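Local coordinates for protein cysteine hydrolase (Pseudomonas syringae pv. phaseolicola 1448A, PDB 3IRV) that probably acts as a hydrolase of the isochorismatase-like family of cysteine hydrolases, at residues K55-A59 and V213-I217; V67-I73 and D114-L120; E154-R158 and T199-F204; N174-Y179 and A189-Q193. All coordinates share one frame; numbering follows the deposited sequence.

Contact 1 of 4, residues K55-A59 and V213-I217; sequences KLLQA and VIRRI
Both branches of Ile214 touch the short methyl of Ala59, CG2 the nearer, 3.8 Å from Ala59 CB, and CG1 slightly farther. Alanine suits this place because its side chain points at the other helix and is short enough for a beta-branched neighbour to settle on it. The second apolar group lies deeper, where Leu56 crosses Val213 at a slant and Leu56 CD1 meets Val213 CG1 at 3.7 Å. The same CD1 is 4.2 Å from Ile214 CG1 and, more loosely, 4.4 Å from Ile217 CD1. Leu56 CG stands anti to the backbone N (chi1 175°), which carries the branched end toward Val213 and the sheet, where Val25, Cys145 and Leu170 receive it.

Other touches are of side chain against backbone. With chi2 extended (173°), Ile214 carries its CD1 out to the peptide joining Lys55 and Leu56, 3.7 Å from Leu56 N. Ile217 CG2 approaches Ala59 O at 4.2 Å, while the aliphatic root of Lys55 flanks Ile214 before its amine turns elsewhere.

No hydrogen bond crosses; the backbone polar groups are used within each helix, as in Ala59 N to Lys55 O. Contact is therefore purely van der Waals, between axes 9.9 Å apart and only 6° from parallel. Helices 50-62 and 210-220, far apart in sequence, here lie side by side and pack on strands of the central parallel sheet, as in the three-layer alpha/beta/alpha sandwich of isochorismatase-like hydrolases.

Contact 2 of 4, residues V67-I73 and D114-L120; sequences VIYLRHI and DVIVDKL
Ile68, Leu70 and Val117 form the apolar centre on one face of two parallel strands. Val117 CB lies 3.8 Å from Leu70 CD2, and its CG2 reaches back to Ile68 CG2 at 3.9 Å. Beta-branched residues and leucine suit this face, since helix 130-136 and strand 23-28 close around Ile68. Five backbone hydrogen bonds run in turn between the strands, from Val115 N to Val67 O through to Lys119 N to Arg71 O, and Ile73 N to Lys119 O adds a sixth; they keep Ile68 to His72 level with Val115 to Lys119.

On the other face Arg71 and Asp118 run side by side. The bend at chi3 (-55°) turns the guanidinium side-on to the carboxylate, with NE 2.8 Å from Asp118 OD1 and NH2 3.0 Å from Asp118 OD2; the planes are 24° apart. Ile116 CG2 lies over one guanidinium face, and Arg97 also bridges to Asp118. At one end, a water joins Val67 N to Asp114 OD1, while Arg61 and Gln111 hold OD2. At the other, His72 NE2 makes a weak bond to Leu120 O.

Lys119 crosses Leu70 at about a right angle, its CE 4.0 Å from Leu70 CB, and its NZ meets Asp29 in a salt bridge. This placement at the C-terminal ends of parallel strands is consistent with the aspartate-lysine pair of the active site in cysteine hydrolases of the isochorismatase fold.

Contact 3 of 4, residues E154-R158 and T199-F204; sequences ETTIR and TIAYEF
Phe204 receives Arg158 over one ring face: Arg158 CG stands 3.8 Å from the ring centroid in a CH-pi contact. Farther along the extended arginine, Phe204 CZ lies over the centre of the guanidinium, 3.5 Å from Arg158 CZ, although the two planes are turned 51° apart. One oxygen grips that guanidinium from within its own helix: Glu154 OE2, one helical turn back, accepts from Arg158 NE and, at 2.7 Å, from Arg158 NH2, both in the guanidinium plane. The same oxygen lies at the ring edge, while OE1 is bound by Ser196.

Nearer the sheet, Ile157 CD1 meets Ile200 CD1 at 3.7 Å, and Ile157 CG2 touches Phe204 CB at 3.7 Å. Branched aliphatics fit there, against Val167 and Ala169 of strand 166-170. Helices 149-162 and 189-204 thus run nearly parallel (16°) on one side of the central sheet of the isochorismatase fold; with axes 11.6 Å apart, the gap is filled by side chains from both helices, the arginine and the phenylalanine among them.

Packing is looser toward Thr199, whose CG2 is 4.3 Å from Arg158 NH2. This side meets protein rather than solvent: Arg158 also bonds to Asn150 and Thr155 of the second subunit.

Contact 4 of 4, residues N174-Y179 and A189-Q193; sequences NAAMDY and AADVQ
Asp178 OD1 accepts the backbone N-H of Ala189 at 2.8 Å in a fairly straight bond (161°), approached from above the carboxylate plane. Aspartate fits this spot because Ala189 opens helix 189-204, where first-turn N-H groups have no carbonyl of the helix to bind; the helix end would probably favour the negative charge as well. The other oxygen of Asp178, OD2, forms a salt bridge with Lys44.

At the opposite end of the contact Gln193 reaches across to the strand. Its chain leaves the helix with CG anti to the backbone N and then bends at chi2 (83°), bringing NE2 to 2.9 Å from Asn174 O in a bent bond (132°), the donor tilted out of the carbonyl plane. Thr149 binds Gln193 OE1, which fixes the amide's orientation, and a glycerol, probably from the crystallisation liquor, bonds to NE2.

The connection is a strand-loop-helix segment of the alpha/beta sandwich: the chain leaves the short strand 174-175, runs past the helix start, and turns back through a loop into helix 189-204.

Small residues line the middle. Ala176 CB touches Val192 CG1 at 3.8 Å and Gln193 OE1 at 3.5 Å, while Ala189 CB lies 3.5 Å from Ala176 O. Val192 CG2 meets the edge of the Tyr179 ring, 3.9 Å from CE2, and the Tyr179 hydroxyl goes on to Asn150 and to Glu203 of the second subunit.

Contacts 3 and 4 share helix 189-204, one near its C-terminal end and the other at its first turn, and both reach the second subunit. Contact 3 is wholly buried and mixes apolar packing with a charged pair, whereas contact 4 is partly buried and relies on polar bonds at either end of a small-residue centre. Contact 1, also partly buried, is purely apolar and touches no other chain. Contact 2, likewise partly buried, differs in kind, being backbone pairing within the sheet with a salt bridge on one face. It abuts contact 1 through Leu57 against Val67 and Tyr69, and contact 3 through Leu70 and Thr156.

Contact 1 of 4, residues K55-A59 and V213-I217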
# COMPACT_ATOMS: atom_id res chain seq x y z
N LYS A 55 10.62 -22.42 -10.60
CA LYS A 55 9.73 -23.56 -10.39
C LYS A 55 8.27 -23.17 -10.58
O LYS A 55 7.50 -23.89 -11.22
CB LYS A 55 9.94 -24.16 -8.99
CG LYS A 55 11.32 -24.76 -8.77
CD LYS A 55 11.37 -25.36 -7.37
CE LYS A 55 12.55 -26.31 -7.20
NZ LYS A 55 13.80 -25.55 -6.95
N LEU A 56 7.90 -22.02 -10.03
CA LEU A 56 6.54 -21.50 -10.15
C LEU A 56 6.15 -21.31 -11.60
O LEU A 56 5.05 -21.73 -12.01
CB LEU A 56 6.40 -20.17 -9.40
CG LEU A 56 5.05 -19.48 -9.56
CD1 LEU A 56 3.90 -20.33 -8.97
CD2 LEU A 56 5.13 -18.10 -8.90
N LEU A 57 7.04 -20.67 -12.38
CA LEU A 57 6.71 -20.36 -13.78
C LEU A 57 6.60 -21.64 -14.62
O LEU A 57 5.70 -21.78 -15.44
CB LEU A 57 7.68 -19.35 -14.40
CG LEU A 57 7.77 -18.02 -13.62
CD1 LEU A 57 8.61 -16.98 -14.36
CD2 LEU A 57 6.37 -17.45 -13.31
N GLN A 58 7.48 -22.60 -14.36
CA GLN A 58 7.42 -23.89 -15.05
C GLN A 58 6.07 -24.57 -14.76
O GLN A 58 5.43 -25.07 -15.68
CB GLN A 58 8.61 -24.74 -14.64
CG GLN A 58 8.62 -26.14 -15.20
CD GLN A 58 9.74 -26.98 -14.59
OE1 GLN A 58 9.91 -27.03 -13.36
NE2 GLN A 58 10.50 -27.66 -15.44
N ALA A 59 5.63 -24.57 -13.50
CA ALA A 59 4.33 -25.18 -13.18
C ALA A 59 3.15 -24.43 -13.77
O ALA A 59 2.21 -25.04 -14.29
CB ALA A 59 4.15 -25.34 -11.69
N VAL A 213 1.65 -23.46 -3.40
CA VAL A 213 0.86 -22.98 -4.53
C VAL A 213 1.04 -23.82 -5.81
O VAL A 213 0.08 -24.05 -6.55
CB VAL A 213 1.05 -21.45 -4.75
CG1 VAL A 213 2.09 -21.14 -5.80
CG2 VAL A 213 -0.30 -20.79 -5.07
N ILE A 214 2.25 -24.31 -6.04
CA ILE A 214 2.54 -25.22 -7.16
C ILE A 214 1.72 -26.50 -7.03
O ILE A 214 1.09 -26.95 -7.99
CB ILE A 214 4.05 -25.52 -7.26
CG1 ILE A 214 4.81 -24.27 -7.76
CG2 ILE A 214 4.33 -26.75 -8.15
CD1 ILE A 214 6.33 -24.39 -7.73
N ARG A 215 1.67 -27.06 -5.82
CA ARG A 215 0.88 -28.28 -5.57
C ARG A 215 -0.59 -28.07 -5.83
O ARG A 215 -1.27 -28.92 -6.42
CB ARG A 215 1.08 -28.73 -4.13
CG ARG A 215 2.46 -29.29 -3.92
CD ARG A 215 2.57 -30.09 -2.66
NE ARG A 215 3.61 -29.57 -1.78
CZ ARG A 215 3.35 -28.85 -0.69
NH1 ARG A 215 2.08 -28.60 -0.32
NH2 ARG A 215 4.37 -28.40 0.04
N ARG A 216 -1.07 -26.90 -5.42
CA ARG A 216 -2.45 -26.51 -5.57
C ARG A 216 -2.81 -26.32 -7.05
O ARG A 216 -3.90 -26.69 -7.49
CB ARG A 216 -2.71 -25.24 -4.78
CG ARG A 216 -4.07 -25.18 -4.16
CD ARG A 216 -4.33 -23.80 -3.61
NE ARG A 216 -3.73 -23.61 -2.29
CZ ARG A 216 -3.63 -22.44 -1.67
NH1 ARG A 216 -3.07 -22.38 -0.47
NH2 ARG A 216 -4.09 -21.33 -2.25
N ILE A 217 -1.86 -25.77 -7.81
CA ILE A 217 -2.02 -25.59 -9.26
C ILE A 217 -2.05 -26.96 -9.96
O ILE A 217 -2.92 -27.23 -10.80
CB ILE A 217 -0.87 -24.72 -9.85
CG1 ILE A 217 -1.08 -23.24 -9.51
CG2 ILE A 217 -0.76 -24.89 -11.37
CD1 ILE A 217 0.13 -22.34 -9.84

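Contact 2 of 4, residues V67-I73 and D114-L120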
# COMPACT_ATOMS: atom_id res chain seq x y z
N VAL A 67 1.21 -16.18 -17.20
CA VAL A 67 2.33 -15.56 -16.52
C VAL A 67 2.49 -14.12 -17.02
O VAL A 67 2.61 -13.90 -18.24
CB VAL A 67 3.63 -16.32 -16.82
CG1 VAL A 67 4.83 -15.56 -16.29
CG2 VAL A 67 3.57 -17.72 -16.21
N ILE A 68 2.52 -13.18 -16.08
CA ILE A 68 2.65 -11.74 -16.39
C ILE A 68 3.87 -11.19 -15.67
O ILE A 68 3.99 -11.35 -14.46
CB ILE A 68 1.42 -10.96 -15.91
CG1 ILE A 68 0.17 -11.52 -16.59
CG2 ILE A 68 1.59 -9.45 -16.17
CD1 ILE A 68 -1.19 -11.07 -16.00
N TYR A 69 4.76 -10.54 -16.41
CA TYR A 69 5.90 -9.85 -15.79
C TYR A 69 5.60 -8.37 -15.71
O TYR A 69 5.12 -7.79 -16.68
CB TYR A 69 7.15 -10.01 -16.65
CG TYR A 69 7.67 -11.42 -16.77
CD1 TYR A 69 8.81 -11.79 -16.03
CD2 TYR A 69 7.09 -12.36 -17.66
CE1 TYR A 69 9.35 -13.09 -16.15
CE2 TYR A 69 7.62 -13.66 -17.77
CZ TYR A 69 8.75 -14.01 -17.01
OH TYR A 69 9.26 -15.31 -17.17
N LEU A 70 5.87 -7.75 -14.57
CA LEU A 70 5.82 -6.29 -14.47
C LEU A 70 7.25 -5.77 -14.60
O LEU A 70 8.20 -6.39 -14.08
CB LEU A 70 5.30 -5.85 -13.10
CG LEU A 70 3.91 -6.36 -12.75
CD1 LEU A 70 3.49 -5.76 -11.42
CD2 LEU A 70 2.90 -6.05 -13.86
N ARG A 71 7.41 -4.64 -15.29
CA ARG A 71 8.69 -3.95 -15.33
C ARG A 71 8.48 -2.49 -15.00
O ARG A 71 7.55 -1.86 -15.53
CB ARG A 71 9.31 -4.04 -16.73
CG ARG A 71 9.51 -5.48 -17.23
CD ARG A 71 10.28 -5.52 -18.58
NE ARG A 71 9.60 -4.70 -19.59
CZ ARG A 71 10.02 -4.56 -20.85
NH1 ARG A 71 11.11 -5.18 -21.25
NH2 ARG A 71 9.35 -3.77 -21.70
N HIS A 72 9.32 -1.95 -14.11
CA HIS A 72 9.28 -0.54 -13.80
C HIS A 72 10.18 0.17 -14.80
O HIS A 72 11.41 -0.01 -14.77
CB HIS A 72 9.75 -0.30 -12.37
CG HIS A 72 9.44 1.07 -11.85
ND1 HIS A 72 9.64 1.43 -10.53
CD2 HIS A 72 8.91 2.15 -12.46
CE1 HIS A 72 9.25 2.69 -10.36
NE2 HIS A 72 8.81 3.15 -11.52
N ILE A 73 9.57 0.93 -15.71
CA ILE A 73 10.28 1.54 -16.83
C ILE A 73 9.65 2.92 -17.09
O ILE A 73 8.40 3.04 -17.14
CB ILE A 73 10.15 0.69 -18.10
CG1 ILE A 73 10.86 -0.67 -17.94
CG2 ILE A 73 10.79 1.43 -19.30
CD1 ILE A 73 10.84 -1.51 -19.21
N ASP A 114 4.09 -15.38 -22.69
CA ASP A 114 3.96 -14.60 -21.44
C ASP A 114 3.61 -13.16 -21.79
O ASP A 114 3.81 -12.72 -22.93
CB ASP A 114 5.28 -14.60 -20.68
CG ASP A 114 5.70 -15.99 -20.19
OD1 ASP A 114 4.85 -16.90 -20.11
OD2 ASP A 114 6.89 -16.15 -19.85
N VAL A 115 3.07 -12.43 -20.80
CA VAL A 115 2.67 -11.04 -20.99
C VAL A 115 3.62 -10.15 -20.20
O VAL A 115 4.00 -10.47 -19.07
CB VAL A 115 1.20 -10.78 -20.49
CG1 VAL A 115 0.77 -9.39 -20.86
CG2 VAL A 115 0.25 -11.76 -21.14
N ILE A 116 4.04 -9.04 -20.81
CA ILE A 116 4.89 -8.07 -20.14
C ILE A 116 4.08 -6.77 -19.99
O ILE A 116 3.59 -6.23 -20.99
CB ILE A 116 6.22 -7.84 -20.90
CG1 ILE A 116 6.98 -9.19 -20.99
CG2 ILE A 116 7.04 -6.76 -20.18
CD1 ILE A 116 8.29 -9.13 -21.82
N VAL A 117 3.94 -6.29 -18.75
CA VAL A 117 3.22 -5.05 -18.48
C VAL A 117 4.19 -4.06 -17.85
O VAL A 117 4.83 -4.38 -16.84
CB VAL A 117 2.00 -5.31 -17.50
CG1 VAL A 117 1.43 -4.01 -16.94
CG2 VAL A 117 0.90 -6.15 -18.22
N ASP A 118 4.31 -2.88 -18.46
CA ASP A 118 5.24 -1.86 -17.97
C ASP A 118 4.50 -0.84 -17.10
O ASP A 118 3.32 -0.58 -17.31
CB ASP A 118 5.94 -1.15 -19.13
CG ASP A 118 6.89 -2.08 -19.91
OD1 ASP A 118 7.26 -3.15 -19.40
OD2 ASP A 118 7.24 -1.73 -21.06
N LYS A 119 5.21 -0.27 -16.13
CA LYS A 119 4.58 0.67 -15.19
C LYS A 119 5.53 1.78 -14.83
O LYS A 119 6.74 1.57 -14.84
CB LYS A 119 4.14 -0.07 -13.93
CG LYS A 119 5.30 -0.73 -13.13
CD LYS A 119 4.73 -1.63 -12.01
CE LYS A 119 5.83 -2.36 -11.24
NZ LYS A 119 6.56 -1.45 -10.29
N LEU A 120 4.98 2.95 -14.52
CA LEU A 120 5.77 4.14 -14.23
C LEU A 120 6.14 4.31 -12.76
O LEU A 120 6.99 5.16 -12.43
CB LEU A 120 5.03 5.41 -14.69
CG LEU A 120 4.68 5.53 -16.17
CD1 LEU A 120 3.80 6.81 -16.38
CD2 LEU A 120 5.93 5.56 -17.03
O HOH W 1 2.11 -17.32 -19.94

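Contact 3 of 4, residues E154-R158 and T199-F204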
# COMPACT_ATOMS: atom_id res chain seq x y z
N GLU A 154 3.78 -5.22 -2.49
CA GLU A 154 2.64 -4.87 -1.62
C GLU A 154 1.68 -3.87 -2.26
O GLU A 154 0.47 -3.98 -2.07
CB GLU A 154 3.11 -4.35 -0.26
CG GLU A 154 2.75 -5.25 0.85
CD GLU A 154 2.73 -4.54 2.17
OE1 GLU A 154 3.64 -4.73 2.97
OE2 GLU A 154 1.82 -3.74 2.39
N THR A 155 2.18 -2.89 -3.01
CA THR A 155 1.24 -1.95 -3.66
C THR A 155 0.38 -2.68 -4.69
O THR A 155 -0.83 -2.45 -4.76
CB THR A 155 1.94 -0.73 -4.28
OG1 THR A 155 2.80 -0.15 -3.30
CG2 THR A 155 0.91 0.31 -4.71
N THR A 156 0.99 -3.58 -5.46
CA THR A 156 0.23 -4.44 -6.36
C THR A 156 -0.83 -5.29 -5.61
O THR A 156 -1.98 -5.38 -6.04
CB THR A 156 1.19 -5.30 -7.18
OG1 THR A 156 2.13 -4.42 -7.85
CG2 THR A 156 0.43 -6.18 -8.21
N ILE A 157 -0.43 -5.90 -4.50
CA ILE A 157 -1.36 -6.62 -3.63
C ILE A 157 -2.51 -5.75 -3.09
O ILE A 157 -3.68 -6.12 -3.24
CB ILE A 157 -0.58 -7.28 -2.48
CG1 ILE A 157 0.36 -8.34 -3.04
CG2 ILE A 157 -1.54 -7.89 -1.43
CD1 ILE A 157 1.40 -8.89 -2.00
N ARG A 158 -2.19 -4.60 -2.48
CA ARG A 158 -3.24 -3.68 -1.98
C ARG A 158 -4.17 -3.23 -3.10
O ARG A 158 -5.39 -3.27 -2.96
CB ARG A 158 -2.60 -2.45 -1.37
CG ARG A 158 -1.77 -2.79 -0.13
CD ARG A 158 -1.04 -1.59 0.38
NE ARG A 158 -0.16 -1.92 1.51
CZ ARG A 158 -0.22 -1.34 2.71
NH1 ARG A 158 -1.11 -0.39 2.96
NH2 ARG A 158 0.61 -1.73 3.68
N THR A 199 1.05 -8.39 7.69
CA THR A 199 0.04 -7.44 7.24
C THR A 199 -0.79 -7.99 6.09
O THR A 199 -2.03 -7.93 6.09
CB THR A 199 0.72 -6.13 6.82
OG1 THR A 199 1.36 -5.56 7.97
CG2 THR A 199 -0.30 -5.10 6.27
N ILE A 200 -0.11 -8.57 5.11
CA ILE A 200 -0.86 -9.19 3.99
C ILE A 200 -1.81 -10.28 4.48
O ILE A 200 -2.98 -10.33 4.07
CB ILE A 200 0.08 -9.73 2.91
CG1 ILE A 200 0.90 -8.59 2.31
CG2 ILE A 200 -0.72 -10.53 1.84
CD1 ILE A 200 2.20 -9.12 1.63
N ALA A 201 -1.33 -11.16 5.37
CA ALA A 201 -2.17 -12.26 5.86
C ALA A 201 -3.37 -11.77 6.71
O ALA A 201 -4.41 -12.42 6.77
CB ALA A 201 -1.32 -13.22 6.66
N TYR A 202 -3.22 -10.62 7.36
CA TYR A 202 -4.29 -10.11 8.23
C TYR A 202 -5.25 -9.21 7.45
O TYR A 202 -6.43 -9.13 7.77
CB TYR A 202 -3.68 -9.33 9.40
CG TYR A 202 -4.59 -9.22 10.61
CD1 TYR A 202 -4.54 -10.19 11.63
CD2 TYR A 202 -5.48 -8.14 10.75
CE1 TYR A 202 -5.37 -10.08 12.76
CE2 TYR A 202 -6.30 -8.02 11.87
CZ TYR A 202 -6.24 -9.00 12.86
OH TYR A 202 -7.08 -8.86 13.95
N GLU A 203 -4.72 -8.50 6.45
CA GLU A 203 -5.49 -7.41 5.83
C GLU A 203 -5.85 -7.60 4.35
O GLU A 203 -6.85 -7.02 3.88
CB GLU A 203 -4.72 -6.08 5.90
CG GLU A 203 -4.10 -5.70 7.24
CD GLU A 203 -5.11 -5.34 8.31
OE1 GLU A 203 -6.34 -5.38 8.07
OE2 GLU A 203 -4.65 -5.04 9.44
N PHE A 204 -5.00 -8.29 3.58
CA PHE A 204 -5.12 -8.18 2.11
C PHE A 204 -5.39 -9.47 1.35
O PHE A 204 -5.90 -9.40 0.23
CB PHE A 204 -3.88 -7.53 1.46
CG PHE A 204 -3.45 -6.22 2.09
CD1 PHE A 204 -4.38 -5.22 2.38
CD2 PHE A 204 -2.10 -5.99 2.36
CE1 PHE A 204 -3.98 -4.01 2.95
CE2 PHE A 204 -1.69 -4.79 2.94
CZ PHE A 204 -2.63 -3.81 3.25

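Contact 4 of 4, residues N174-Y179 and A189-Q193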
# COMPACT_ATOMS: atom_id res chain seq x y z
N ASN A 174 9.12 -13.38 -2.45
CA ASN A 174 9.08 -11.91 -2.47
C ASN A 174 10.28 -11.45 -1.67
O ASN A 174 10.48 -11.91 -0.54
CB ASN A 174 7.78 -11.38 -1.83
CG ASN A 174 6.58 -11.48 -2.79
OD1 ASN A 174 6.38 -10.62 -3.65
ND2 ASN A 174 5.80 -12.57 -2.66
N ALA A 175 11.06 -10.55 -2.25
CA ALA A 175 12.33 -10.11 -1.66
C ALA A 175 12.26 -8.68 -1.14
O ALA A 175 11.90 -7.78 -1.90
CB ALA A 175 13.44 -10.20 -2.71
N ALA A 176 12.64 -8.47 0.13
CA ALA A 176 12.64 -7.14 0.72
C ALA A 176 14.06 -6.58 0.83
O ALA A 176 15.05 -7.31 0.70
CB ALA A 176 11.99 -7.18 2.10
N MET A 177 14.15 -5.27 1.06
CA MET A 177 15.44 -4.62 1.17
C MET A 177 15.58 -3.94 2.52
O MET A 177 14.59 -3.62 3.18
CB MET A 177 15.66 -3.63 0.01
CG MET A 177 14.88 -2.32 0.13
SD MET A 177 15.21 -1.19 -1.24
CE MET A 177 17.01 -1.26 -1.39
N ASP A 178 16.83 -3.77 2.95
CA ASP A 178 17.14 -3.03 4.19
C ASP A 178 16.89 -1.55 3.91
O ASP A 178 17.02 -1.12 2.78
CB ASP A 178 18.64 -3.15 4.51
CG ASP A 178 19.09 -4.59 4.74
OD1 ASP A 178 18.56 -5.27 5.64
OD2 ASP A 178 20.01 -5.05 4.02
N TYR A 179 16.58 -0.78 4.95
CA TYR A 179 16.45 0.68 4.83
C TYR A 179 17.45 1.33 5.77
O TYR A 179 17.74 0.75 6.82
CB TYR A 179 15.06 1.14 5.29
CG TYR A 179 13.96 0.88 4.28
CD1 TYR A 179 13.93 1.57 3.07
CD2 TYR A 179 12.97 -0.07 4.53
CE1 TYR A 179 12.92 1.33 2.13
CE2 TYR A 179 11.94 -0.32 3.60
CZ TYR A 179 11.93 0.39 2.41
OH TYR A 179 10.94 0.14 1.50
N ALA A 189 15.90 -5.92 6.15
CA ALA A 189 15.02 -6.65 5.22
C ALA A 189 14.18 -7.69 5.93
O ALA A 189 12.99 -7.83 5.63
CB ALA A 189 15.81 -7.29 4.07
N ALA A 190 14.77 -8.39 6.91
CA ALA A 190 14.00 -9.41 7.66
C ALA A 190 12.81 -8.80 8.40
O ALA A 190 11.73 -9.38 8.43
CB ALA A 190 14.91 -10.14 8.64
N ASP A 191 13.01 -7.62 8.98
CA ASP A 191 11.91 -6.96 9.68
C ASP A 191 10.83 -6.48 8.71
O ASP A 191 9.64 -6.65 8.97
CB ASP A 191 12.45 -5.84 10.54
CG ASP A 191 13.04 -6.37 11.85
OD1 ASP A 191 12.86 -7.56 12.17
OD2 ASP A 191 13.65 -5.58 12.57
N VAL A 192 11.27 -5.89 7.60
CA VAL A 192 10.34 -5.49 6.53
C VAL A 192 9.49 -6.68 6.11
O VAL A 192 8.27 -6.57 6.05
CB VAL A 192 11.08 -4.91 5.32
CG1 VAL A 192 10.11 -4.65 4.16
CG2 VAL A 192 11.74 -3.58 5.69
N GLN A 193 10.16 -7.79 5.82
CA GLN A 193 9.49 -9.00 5.36
C GLN A 193 8.47 -9.54 6.38
O GLN A 193 7.34 -9.86 5.99
CB GLN A 193 10.53 -10.07 5.01
CG GLN A 193 9.94 -11.30 4.29
CD GLN A 193 9.78 -11.11 2.79
OE1 GLN A 193 10.00 -10.02 2.27
NE2 GLN A 193 9.32 -12.17 2.09